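Local coordinates for protein glutathione peroxidase (Schistosoma mansoni, PDB 2V1M) that catalyses the reduction of hydrogen peroxide by glutathione, giving glutathione disulfide and water, at residues W8-Y12 with V139-P145; A45-Y50 with N133-F137; I67-N73 with F98-I104. One frame throughout, in Å; residues are numbered along the deposited sequence.

Contact 1 (W8-Y12 with V139-P145)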
loop_
_atom_site.group_PDB
_atom_site.type_symbol
_atom_site.label_atom_id
_atom_site.label_comp_id
_atom_site.label_asym_id
_atom_site.label_seq_id
_atom_site.Cartn_x
_atom_site.Cartn_y
_atom_site.Cartn_z
ATOM N N TRP A 8 2.553 19.422 1.754
ATOM C CA TRP A 8 2.902 18.153 2.373
ATOM C C TRP A 8 4.280 17.705 1.922
ATOM O O TRP A 8 4.582 17.705 0.752
ATOM C CB TRP A 8 1.880 17.109 1.953
ATOM C CG TRP A 8 0.467 17.390 2.329
ATOM C CD1 TRP A 8 -0.014 17.801 3.550
ATOM C CD2 TRP A 8 -0.672 17.188 1.498
ATOM N NE1 TRP A 8 -1.387 17.880 3.508
ATOM C CE2 TRP A 8 -1.821 17.468 2.274
ATOM C CE3 TRP A 8 -0.839 16.721 0.191
ATOM C CZ2 TRP A 8 -3.117 17.376 1.750
ATOM C CZ3 TRP A 8 -2.128 16.617 -0.324
ATOM C CH2 TRP A 8 -3.246 16.926 0.455
ATOM N N ASN A 9 5.094 17.268 2.864
ATOM C CA ASN A 9 6.483 16.986 2.571
ATOM C C ASN A 9 6.841 15.509 2.748
ATOM O O ASN A 9 7.943 15.135 2.338
ATOM C CB ASN A 9 7.429 17.830 3.478
ATOM C CG ASN A 9 7.538 19.349 3.074
ATOM O OD1 ASN A 9 7.244 19.733 1.955
ATOM N ND2 ASN A 9 7.970 20.198 4.043
ATOM N N SER A 10 5.968 14.680 3.326
ATOM C CA SER A 10 6.306 13.271 3.523
ATOM C C SER A 10 4.993 12.556 3.787
ATOM O O SER A 10 3.931 13.200 4.047
ATOM C CB SER A 10 7.246 13.053 4.727
ATOM O OG SER A 10 6.526 13.156 5.936
ATOM N N ILE A 11 5.013 11.209 3.824
ATOM C CA ILE A 11 3.800 10.482 4.138
ATOM C C ILE A 11 3.408 10.673 5.597
ATOM O O ILE A 11 2.252 10.366 5.955
ATOM C CB ILE A 11 3.924 8.971 3.827
ATOM C CG1 ILE A 11 4.976 8.263 4.701
ATOM C CG2 ILE A 11 4.078 8.710 2.330
ATOM C CD1 ILE A 11 4.765 6.748 4.822
ATOM N N TYR A 12 4.314 11.143 6.463
ATOM C CA TYR A 12 4.024 11.198 7.903
ATOM C C TYR A 12 2.947 12.220 8.240
ATOM O O TYR A 12 2.381 12.159 9.335
ATOM C CB TYR A 12 5.296 11.550 8.672
ATOM C CG TYR A 12 6.467 10.689 8.347
ATOM C CD1 TYR A 12 6.303 9.337 8.155
ATOM C CD2 TYR A 12 7.767 11.248 8.251
ATOM C CE1 TYR A 12 7.407 8.536 7.869
ATOM C CE2 TYR A 12 8.872 10.462 7.993
ATOM C CZ TYR A 12 8.703 9.130 7.791
ATOM O OH TYR A 12 9.837 8.361 7.545
ATOM N N VAL A 139 8.339 3.863 -0.448
ATOM C CA VAL A 139 8.598 5.054 0.368
ATOM C C VAL A 139 9.822 4.764 1.228
ATOM O O VAL A 139 9.903 3.723 1.917
ATOM C CB VAL A 139 7.371 5.354 1.228
ATOM C CG1 VAL A 139 7.618 6.583 2.150
ATOM C CG2 VAL A 139 6.114 5.548 0.392
ATOM N N ASP A 140 10.786 5.692 1.198
ATOM C CA ASP A 140 12.022 5.501 1.939
ATOM C C ASP A 140 11.848 5.767 3.458
ATOM O O ASP A 140 10.756 6.086 3.952
ATOM C CB ASP A 140 13.138 6.341 1.284
ATOM C CG ASP A 140 13.036 7.851 1.549
ATOM O OD1 ASP A 140 12.217 8.298 2.385
ATOM O OD2 ASP A 140 13.817 8.555 0.864
ATOM N N ARG A 141 12.962 5.589 4.175
ATOM C CA ARG A 141 12.957 5.741 5.639
ATOM C C ARG A 141 12.704 7.174 6.117
ATOM O O ARG A 141 12.526 7.362 7.331
ATOM C CB ARG A 141 14.257 5.253 6.228
ATOM C CG ARG A 141 14.473 3.716 6.114
ATOM C CD ARG A 141 15.746 3.307 6.815
ATOM N NE ARG A 141 16.135 1.893 6.721
ATOM C CZ ARG A 141 15.685 0.923 7.513
ATOM N NH1 ARG A 141 14.719 1.144 8.390
ATOM N NH2 ARG A 141 16.178 -0.315 7.422
ATOM N N GLN A 142 12.708 8.143 5.190
ATOM C CA GLN A 142 12.359 9.538 5.473
ATOM C C GLN A 142 10.973 9.901 4.951
ATOM O O GLN A 142 10.601 11.079 4.902
ATOM C CB GLN A 142 13.439 10.503 4.926
ATOM C CG GLN A 142 14.744 10.392 5.667
ATOM C CD GLN A 142 15.553 9.160 5.308
ATOM O OE1 GLN A 142 15.735 8.835 4.134
ATOM N NE2 GLN A 142 16.060 8.486 6.327
ATOM N N GLY A 143 10.175 8.907 4.572
ATOM C CA GLY A 143 8.787 9.149 4.227
ATOM C C GLY A 143 8.582 9.711 2.820
ATOM O O GLY A 143 7.502 10.223 2.511
ATOM N N GLN A 144 9.611 9.587 1.973
ATOM C CA GLN A 144 9.579 10.133 0.603
ATOM C C GLN A 144 9.212 9.018 -0.377
ATOM O O GLN A 144 9.910 7.999 -0.449
ATOM C CB GLN A 144 10.948 10.701 0.232
ATOM C CG GLN A 144 11.482 11.679 1.278
ATOM C CD GLN A 144 10.574 12.871 1.436
ATOM O OE1 GLN A 144 10.410 13.645 0.494
ATOM N NE2 GLN A 144 9.962 13.027 2.599
ATOM N N PRO A 145 8.131 9.194 -1.157
ATOM C CA PRO A 145 7.800 8.200 -2.227
ATOM C C PRO A 145 8.813 8.342 -3.371
ATOM O O PRO A 145 8.885 9.392 -4.032
ATOM C CB PRO A 145 6.391 8.588 -2.672
ATOM C CG PRO A 145 5.865 9.516 -1.558
ATOM C CD PRO A 145 7.102 10.260 -1.097
HETATM O O HOH W 1 9.089 6.199 6.224
#
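Ile11 N donates to Gly143 O (3.0 Å) and Gln144 NE2 donates to Asn9 O (2.9 Å), each bond lying in the carbonyl plane on a lone pair. Glutamine suits its place because the same NE2 gives its second proton to Gln142 O at 3.1 Å, fixing the rotation of the amide, while its OE1 accepts from Arg121. Alongside this polar pair, Ile11 and Val139 meet tip to tip, CD1 to CG1 3.9 Å apart. Tyr12 brings its ring against Gly143, with CZ 3.6 Å from the glycine CA; a residue lacking a side chain fits here, and its positive phi (79°) is one that glycine adopts easily. A water links Tyr12 OH (2.6 Å) to Asp140 O. Segment 139-145 carries a type I turn, Asp140 to Gly143, which closes the beta hairpin of strands 136-139 and 145-149. Asp140 stiffens it: OD1 accepts from Gln142 N, an Asx turn, and from Gln144 N, the two arriving over opposite faces of the carboxylate. On the other segment Ser10 OG accepts from Tyr12 N (3.0 Å) in an ST turn. Farther out, Arg141 ties the turn to the carbonyls of Gly31, Lys63 and Leu166.

Contact 2 (A45-Y50 with N133-F137); sequences ATDKNY and NFSKF
Asn49 lays its side chain over one face of the Phe134 ring. Its CB makes a CH-pi contact 3.8 Å from the ring centroid, and its amide continues across the ring as a stack, the two planes 14° apart. Two further side chains meet the rim: Tyr50 CE2 comes in the plane of the Phe134 ring, 3.8 Å from CZ, with the two ring planes nearly perpendicular, and Thr46 OG1, hydrogen-bonded to Ala40 O, lies at the edge 3.7 Å from CE2.

The polar contacts hold the asparagine flat. Lys136 NZ donates to Asn49 OD1 on an in-plane lone pair (2.8 Å), while Asn49 ND2 gives a nearly straight bond to Ala45 O (2.9 Å). An amide suits this place because it accepts at one end and donates at the other; the ammonium would be expected to polarise it and strengthen the donor. Lys136 NZ is gripped again by Phe134 O (2.8 Å) and by Thr153 O.

The contact packs the loop before strand 136-139 on the N-terminal turn of helix 46-60, beside the probable active-site position 43 of this thioredoxin-like fold. Phe134 also touches Val37 and Val39 of strand 33-39, Tyr50 leans on Val90 of helix 83-94, and Lys136 begins strand 136-139, which pairs antiparallel with strand 33-39.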
loop_
_atom_site.group_PDB
_atom_site.type_symbol
_atom_site.label_atom_id
_atom_site.label_comp_id
_atom_site.label_asym_id
_atom_site.label_seq_id
_atom_site.Cartn_x
_atom_site.Cartn_y
_atom_site.Cartn_z
ATOM N N ALA A 45 -5.603 -11.268 -9.814
ATOM C CA ALA A 45 -4.276 -11.204 -9.230
ATOM C C ALA A 45 -4.313 -11.008 -7.707
ATOM O O ALA A 45 -3.261 -10.795 -7.086
ATOM C CB ALA A 45 -3.430 -10.107 -9.918
ATOM N N THR A 46 -5.484 -11.093 -7.101
ATOM C CA THR A 46 -5.591 -10.951 -5.647
ATOM C C THR A 46 -4.709 -11.964 -4.946
ATOM O O THR A 46 -3.942 -11.627 -4.022
ATOM C CB THR A 46 -7.072 -11.065 -5.225
ATOM O OG1 THR A 46 -7.807 -9.942 -5.741
ATOM C CG2 THR A 46 -7.196 -11.144 -3.694
ATOM N N ASP A 47 -4.844 -13.239 -5.320
ATOM C CA ASP A 47 -4.065 -14.286 -4.638
ATOM C C ASP A 47 -2.572 -14.048 -4.740
ATOM O O ASP A 47 -1.862 -14.086 -3.724
ATOM C CB ASP A 47 -4.402 -15.680 -5.208
ATOM C CG ASP A 47 -5.789 -16.181 -4.854
ATOM O OD1 ASP A 47 -6.454 -15.708 -3.901
ATOM O OD2 ASP A 47 -6.224 -17.106 -5.589
ATOM N N LYS A 48 -2.066 -13.819 -5.949
ATOM C CA LYS A 48 -0.614 -13.708 -6.102
ATOM C C LYS A 48 -0.063 -12.493 -5.351
ATOM O O LYS A 48 1.006 -12.560 -4.731
ATOM C CB LYS A 48 -0.172 -13.765 -7.555
ATOM C CG LYS A 48 -0.542 -12.662 -8.472
ATOM C CD LYS A 48 -0.106 -13.103 -9.879
ATOM C CE LYS A 48 -0.596 -12.141 -10.909
ATOM N NZ LYS A 48 -0.181 -12.568 -12.271
ATOM N N ASN A 49 -0.807 -11.376 -5.420
ATOM C CA ASN A 49 -0.325 -10.175 -4.696
ATOM C C ASN A 49 -0.316 -10.416 -3.186
ATOM O O ASN A 49 0.694 -10.134 -2.521
ATOM C CB ASN A 49 -1.138 -8.929 -5.037
ATOM C CG ASN A 49 -0.654 -8.294 -6.311
ATOM O OD1 ASN A 49 0.254 -7.448 -6.287
ATOM N ND2 ASN A 49 -1.251 -8.681 -7.428
ATOM N N TYR A 50 -1.442 -10.886 -2.620
ATOM C CA TYR A 50 -1.460 -11.099 -1.162
ATOM C C TYR A 50 -0.441 -12.150 -0.726
ATOM O O TYR A 50 0.215 -11.984 0.295
ATOM C CB TYR A 50 -2.864 -11.497 -0.716
ATOM C CG TYR A 50 -3.714 -10.284 -0.368
ATOM C CD1 TYR A 50 -3.606 -9.620 0.862
ATOM C CD2 TYR A 50 -4.646 -9.805 -1.305
ATOM C CE1 TYR A 50 -4.396 -8.504 1.137
ATOM C CE2 TYR A 50 -5.435 -8.666 -1.043
ATOM C CZ TYR A 50 -5.302 -8.021 0.182
ATOM O OH TYR A 50 -6.066 -6.913 0.397
ATOM N N ASN A 133 -6.360 -2.133 -9.469
ATOM C CA ASN A 133 -5.958 -2.666 -8.165
ATOM C C ASN A 133 -4.487 -3.092 -8.189
ATOM O O ASN A 133 -3.958 -3.540 -9.205
ATOM C CB ASN A 133 -6.857 -3.837 -7.799
ATOM C CG ASN A 133 -8.320 -3.507 -7.946
ATOM O OD1 ASN A 133 -8.843 -2.591 -7.292
ATOM N ND2 ASN A 133 -8.989 -4.231 -8.847
ATOM N N PHE A 134 -3.866 -3.026 -7.008
ATOM C CA PHE A 134 -2.519 -3.533 -6.756
ATOM C C PHE A 134 -1.406 -2.733 -7.415
ATOM O O PHE A 134 -0.367 -3.285 -7.752
ATOM C CB PHE A 134 -2.396 -5.038 -7.041
ATOM C CG PHE A 134 -3.324 -5.855 -6.171
ATOM C CD1 PHE A 134 -3.029 -6.074 -4.827
ATOM C CD2 PHE A 134 -4.493 -6.423 -6.693
ATOM C CE1 PHE A 134 -3.851 -6.825 -4.015
ATOM C CE2 PHE A 134 -5.327 -7.167 -5.870
ATOM C CZ PHE A 134 -5.039 -7.382 -4.548
ATOM N N SER A 135 -1.590 -1.417 -7.562
ATOM C CA SER A 135 -0.406 -0.582 -7.802
ATOM C C SER A 135 0.404 -0.530 -6.490
ATOM O O SER A 135 -0.110 -0.848 -5.397
ATOM C CB SER A 135 -0.827 0.831 -8.189
ATOM O OG SER A 135 0.207 1.497 -8.881
ATOM N N LYS A 136 1.686 -0.161 -6.600
ATOM C CA LYS A 136 2.593 -0.113 -5.456
ATOM C C LYS A 136 3.394 1.166 -5.454
ATOM O O LYS A 136 3.938 1.568 -6.500
ATOM C CB LYS A 136 3.559 -1.315 -5.417
ATOM C CG LYS A 136 2.904 -2.679 -5.332
ATOM C CD LYS A 136 2.594 -3.362 -6.694
ATOM C CE LYS A 136 1.958 -4.710 -6.440
ATOM N NZ LYS A 136 1.460 -5.367 -7.684
ATOM N N PHE A 137 3.528 1.801 -4.281
ATOM C CA PHE A 137 4.465 2.921 -4.081
ATOM C C PHE A 137 5.479 2.522 -3.030
ATOM O O PHE A 137 5.116 1.975 -1.963
ATOM C CB PHE A 137 3.761 4.204 -3.625
ATOM C CG PHE A 137 2.930 4.847 -4.690
ATOM C CD1 PHE A 137 3.427 5.903 -5.445
ATOM C CD2 PHE A 137 1.631 4.403 -4.956
ATOM C CE1 PHE A 137 2.650 6.533 -6.414
ATOM C CE2 PHE A 137 0.850 5.020 -5.907
ATOM C CZ PHE A 137 1.360 6.070 -6.654
#

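Contact 3 (I67-N73 with F98-I104); sequences ILAFPCN and FDMFSKI
Phe70 and Phe101 form an offset stack at the centre of the contact, centroids 4.5 Å apart and planes 16° from parallel, with Phe70 CE1 pressed to 3.4 Å from Phe101 CG. Ile104 adds its CD1 obliquely to the Phe70 ring, 3.7 Å from CD1 of that phenylalanine; its CG1 sits between backbone N and carbonyl carbon (chi1 60°), which turns the branch toward Phe70. Leu68 packs its CB, CG and CD2 branch toward CE2 and CZ of Phe101. Ala69 points to the other face of the sheet, where its small CB meets both the edge of the Phe98 ring and Met100 SD (3.7 Å). Beside it, Ile67 CG2 lies over the Phe98 ring.

The backbones run parallel: Asp99 N bonds to Ile67 O, Ala69 N to Asp99 O, and Phe101 N to Ala69 O (2.9 Å). Pro71 brings no N-H to the pairing; its CD presses on Phe101 O (2.9 Å), a buried oxygen without a polar partner. Pro71 O resumes the link with Ile104 N.

The two ends are looser and bridged by water. One water joins Asn73 N (2.8 Å) to Ile104 O, and another joins Lys103 NZ to Asn73 ND2, the latter bond weak; Asn73 OD1 accepts from Glu79 N. Lys103 suits this wetter end: in the conformer described, one of two modelled, its ammonium also donates to the carbonyls of Glu79 and Trp81. At the other end a water held by Ile67 O also bonds weakly to Asp99 OD2, which pairs with Tyr29 OH.

Strand 65-71, helix 83-94 and strand 99-100 make a beta-alpha-beta unit that puts the short strand at the sheet edge, within the thioredoxin-like fold of glutathione peroxidases.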
loop_
_atom_site.group_PDB
_atom_site.type_symbol
_atom_site.label_atom_id
_atom_site.label_comp_id
_atom_site.label_asym_id
_atom_site.label_seq_id
_atom_site.Cartn_x
_atom_site.Cartn_y
_atom_site.Cartn_z
ATOM N N ILE A 67 4.508 -2.942 5.151
ATOM C CA ILE A 67 3.577 -2.988 4.039
ATOM C C ILE A 67 2.231 -2.470 4.511
ATOM O O ILE A 67 1.733 -2.906 5.572
ATOM C CB ILE A 67 3.461 -4.442 3.474
ATOM C CG1 ILE A 67 4.839 -4.891 2.960
ATOM C CG2 ILE A 67 2.375 -4.520 2.398
ATOM C CD1 ILE A 67 4.881 -6.384 2.616
ATOM N N LEU A 68 1.663 -1.530 3.749
ATOM C CA LEU A 68 0.395 -0.884 4.082
ATOM C C LEU A 68 -0.564 -1.176 2.937
ATOM O O LEU A 68 -0.267 -0.819 1.789
ATOM C CB LEU A 68 0.546 0.633 4.234
ATOM C CG LEU A 68 1.336 1.192 5.399
ATOM C CD1 LEU A 68 2.763 0.911 5.370
ATOM C CD2 LEU A 68 1.056 2.690 5.451
ATOM N N ALA A 69 -1.713 -1.778 3.246
ATOM C CA ALA A 69 -2.688 -2.182 2.209
ATOM C C ALA A 69 -3.989 -1.411 2.394
ATOM O O ALA A 69 -4.647 -1.500 3.454
ATOM C CB ALA A 69 -2.944 -3.673 2.286
ATOM N N PHE A 70 -4.357 -0.668 1.343
ATOM C CA PHE A 70 -5.549 0.177 1.306
ATOM C C PHE A 70 -6.589 -0.415 0.365
ATOM O O PHE A 70 -6.425 -0.351 -0.851
ATOM C CB PHE A 70 -5.179 1.595 0.854
ATOM C CG PHE A 70 -4.423 2.345 1.928
ATOM C CD1 PHE A 70 -5.120 3.045 2.909
ATOM C CD2 PHE A 70 -3.028 2.307 1.959
ATOM C CE1 PHE A 70 -4.455 3.691 3.935
ATOM C CE2 PHE A 70 -2.347 2.962 2.986
ATOM C CZ PHE A 70 -3.059 3.647 3.978
ATOM N N PRO A 71 -7.675 -0.974 0.909
ATOM C CA PRO A 71 -8.765 -1.447 0.032
ATOM C C PRO A 71 -9.349 -0.274 -0.746
ATOM O O PRO A 71 -9.463 0.840 -0.241
ATOM C CB PRO A 71 -9.801 -2.010 1.018
ATOM C CG PRO A 71 -8.952 -2.388 2.274
ATOM C CD PRO A 71 -7.976 -1.240 2.343
ATOM N N CYS A 72 -9.776 -0.572 -1.977
ATOM C CA CYS A 72 -10.351 0.474 -2.838
ATOM C C CYS A 72 -11.277 -0.207 -3.828
ATOM O O CYS A 72 -10.893 -1.202 -4.456
ATOM C CB CYS A 72 -9.201 1.208 -3.587
ATOM S SG CYS A 72 -9.795 2.405 -4.798
ATOM N N ASN A 73 -12.507 0.328 -3.949
ATOM C CA ASN A 73 -13.534 -0.234 -4.810
ATOM C C ASN A 73 -13.726 0.567 -6.123
ATOM O O ASN A 73 -14.814 0.499 -6.713
ATOM C CB ASN A 73 -14.876 -0.354 -4.065
ATOM C CG ASN A 73 -15.837 -1.288 -4.784
ATOM O OD1 ASN A 73 -15.432 -2.290 -5.373
ATOM N ND2 ASN A 73 -17.117 -0.977 -4.735
ATOM N N PHE A 98 0.785 -7.969 7.806
ATOM C CA PHE A 98 1.093 -6.576 7.566
ATOM C C PHE A 98 -0.162 -5.707 7.833
ATOM O O PHE A 98 -1.204 -6.215 8.287
ATOM C CB PHE A 98 1.675 -6.362 6.164
ATOM C CG PHE A 98 0.850 -6.931 5.032
ATOM C CD1 PHE A 98 1.067 -8.238 4.563
ATOM C CD2 PHE A 98 -0.181 -6.173 4.450
ATOM C CE1 PHE A 98 0.289 -8.756 3.531
ATOM C CE2 PHE A 98 -0.973 -6.706 3.433
ATOM C CZ PHE A 98 -0.754 -8.014 2.981
ATOM N N ASP A 99 -0.033 -4.388 7.649
ATOM C CA ASP A 99 -1.054 -3.462 8.114
ATOM C C ASP A 99 -2.134 -3.268 7.056
ATOM O O ASP A 99 -1.863 -2.857 5.930
ATOM C CB ASP A 99 -0.397 -2.150 8.522
ATOM C CG ASP A 99 0.458 -2.294 9.772
ATOM O OD1 ASP A 99 0.216 -3.220 10.572
ATOM O OD2 ASP A 99 1.353 -1.441 9.953
ATOM N N MET A 100 -3.380 -3.507 7.469
ATOM C CA MET A 100 -4.584 -3.338 6.669
ATOM C C MET A 100 -5.335 -2.096 7.095
ATOM O O MET A 100 -5.456 -1.788 8.298
ATOM C CB MET A 100 -5.517 -4.547 6.861
ATOM C CG MET A 100 -4.967 -5.900 6.353
ATOM S SD MET A 100 -4.717 -5.984 4.565
ATOM C CE MET A 100 -6.345 -5.581 3.938
ATOM N N PHE A 101 -5.891 -1.409 6.093
ATOM C CA PHE A 101 -6.627 -0.153 6.313
ATOM C C PHE A 101 -8.073 -0.239 5.885
ATOM O O PHE A 101 -8.503 -1.170 5.209
ATOM C CB PHE A 101 -5.863 1.013 5.658
ATOM C CG PHE A 101 -4.516 1.225 6.338
ATOM C CD1 PHE A 101 -4.416 2.086 7.428
ATOM C CD2 PHE A 101 -3.396 0.448 5.980
ATOM C CE1 PHE A 101 -3.202 2.237 8.128
ATOM C CE2 PHE A 101 -2.214 0.572 6.675
ATOM C CZ PHE A 101 -2.116 1.449 7.770
ATOM N N SER A 102 -8.859 0.755 6.309
ATOM C CA SER A 102 -10.194 0.911 5.795
ATOM C C SER A 102 -10.181 1.383 4.331
ATOM O O SER A 102 -9.211 1.956 3.810
ATOM C CB SER A 102 -10.993 1.903 6.669
ATOM O OG SER A 102 -11.354 1.335 7.917
ATOM N N LYS A 103 -11.309 1.119 3.679
ATOM C CA LYS A 103 -11.462 1.402 2.246
ATOM C C LYS A 103 -11.406 2.911 1.988
ATOM O O LYS A 103 -11.964 3.739 2.746
ATOM C CB LYS A 103 -12.759 0.742 1.771
ATOM C CG LYS A 103 -13.009 0.779 0.263
ATOM C CD LYS A 103 -14.416 0.330 -0.098
ATOM C CE LYS A 103 -14.686 -1.105 0.352
ATOM N NZ LYS A 103 -16.024 -1.568 -0.120
ATOM N N ILE A 104 -10.716 3.271 0.900
ATOM C CA ILE A 104 -10.545 4.638 0.449
ATOM C C ILE A 104 -10.716 4.700 -1.058
ATOM O O ILE A 104 -10.787 3.674 -1.770
ATOM C CB ILE A 104 -9.156 5.181 0.822
ATOM C CG1 ILE A 104 -8.041 4.341 0.187
ATOM C CG2 ILE A 104 -9.026 5.311 2.365
ATOM C CD1 ILE A 104 -6.663 5.028 0.185
HETATM O O HOH W 2 3.149 -2.345 8.035
HETATM O O HOH W 3 -13.233 2.799 -2.835
HETATM O O HOH W 4 -17.713 0.225 -1.674
#

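Contacts 2 and 3 are neighbours, their centres about 11 Å apart, and they share a seam: Tyr50 CD1 meets Phe98 CZ at 3.9 Å, and Tyr50 OH touches Met100 CE at 3.8 Å. Contact 1 lies farther off, its centre about 22 Å from that of contact 2 and 18 Å from that of contact 3, with nearest atoms about 6 Å from contact 3. The active site, assigned by similarity to Cys43 and found here as a cysteinesulfonic acid, adjoins contact 2: its oxygens accept from Ala45 N and Asn133 ND2, and its N bonds to Thr46 OG1. Contact 1, by contrast, sits across the chain's centre from contact 2.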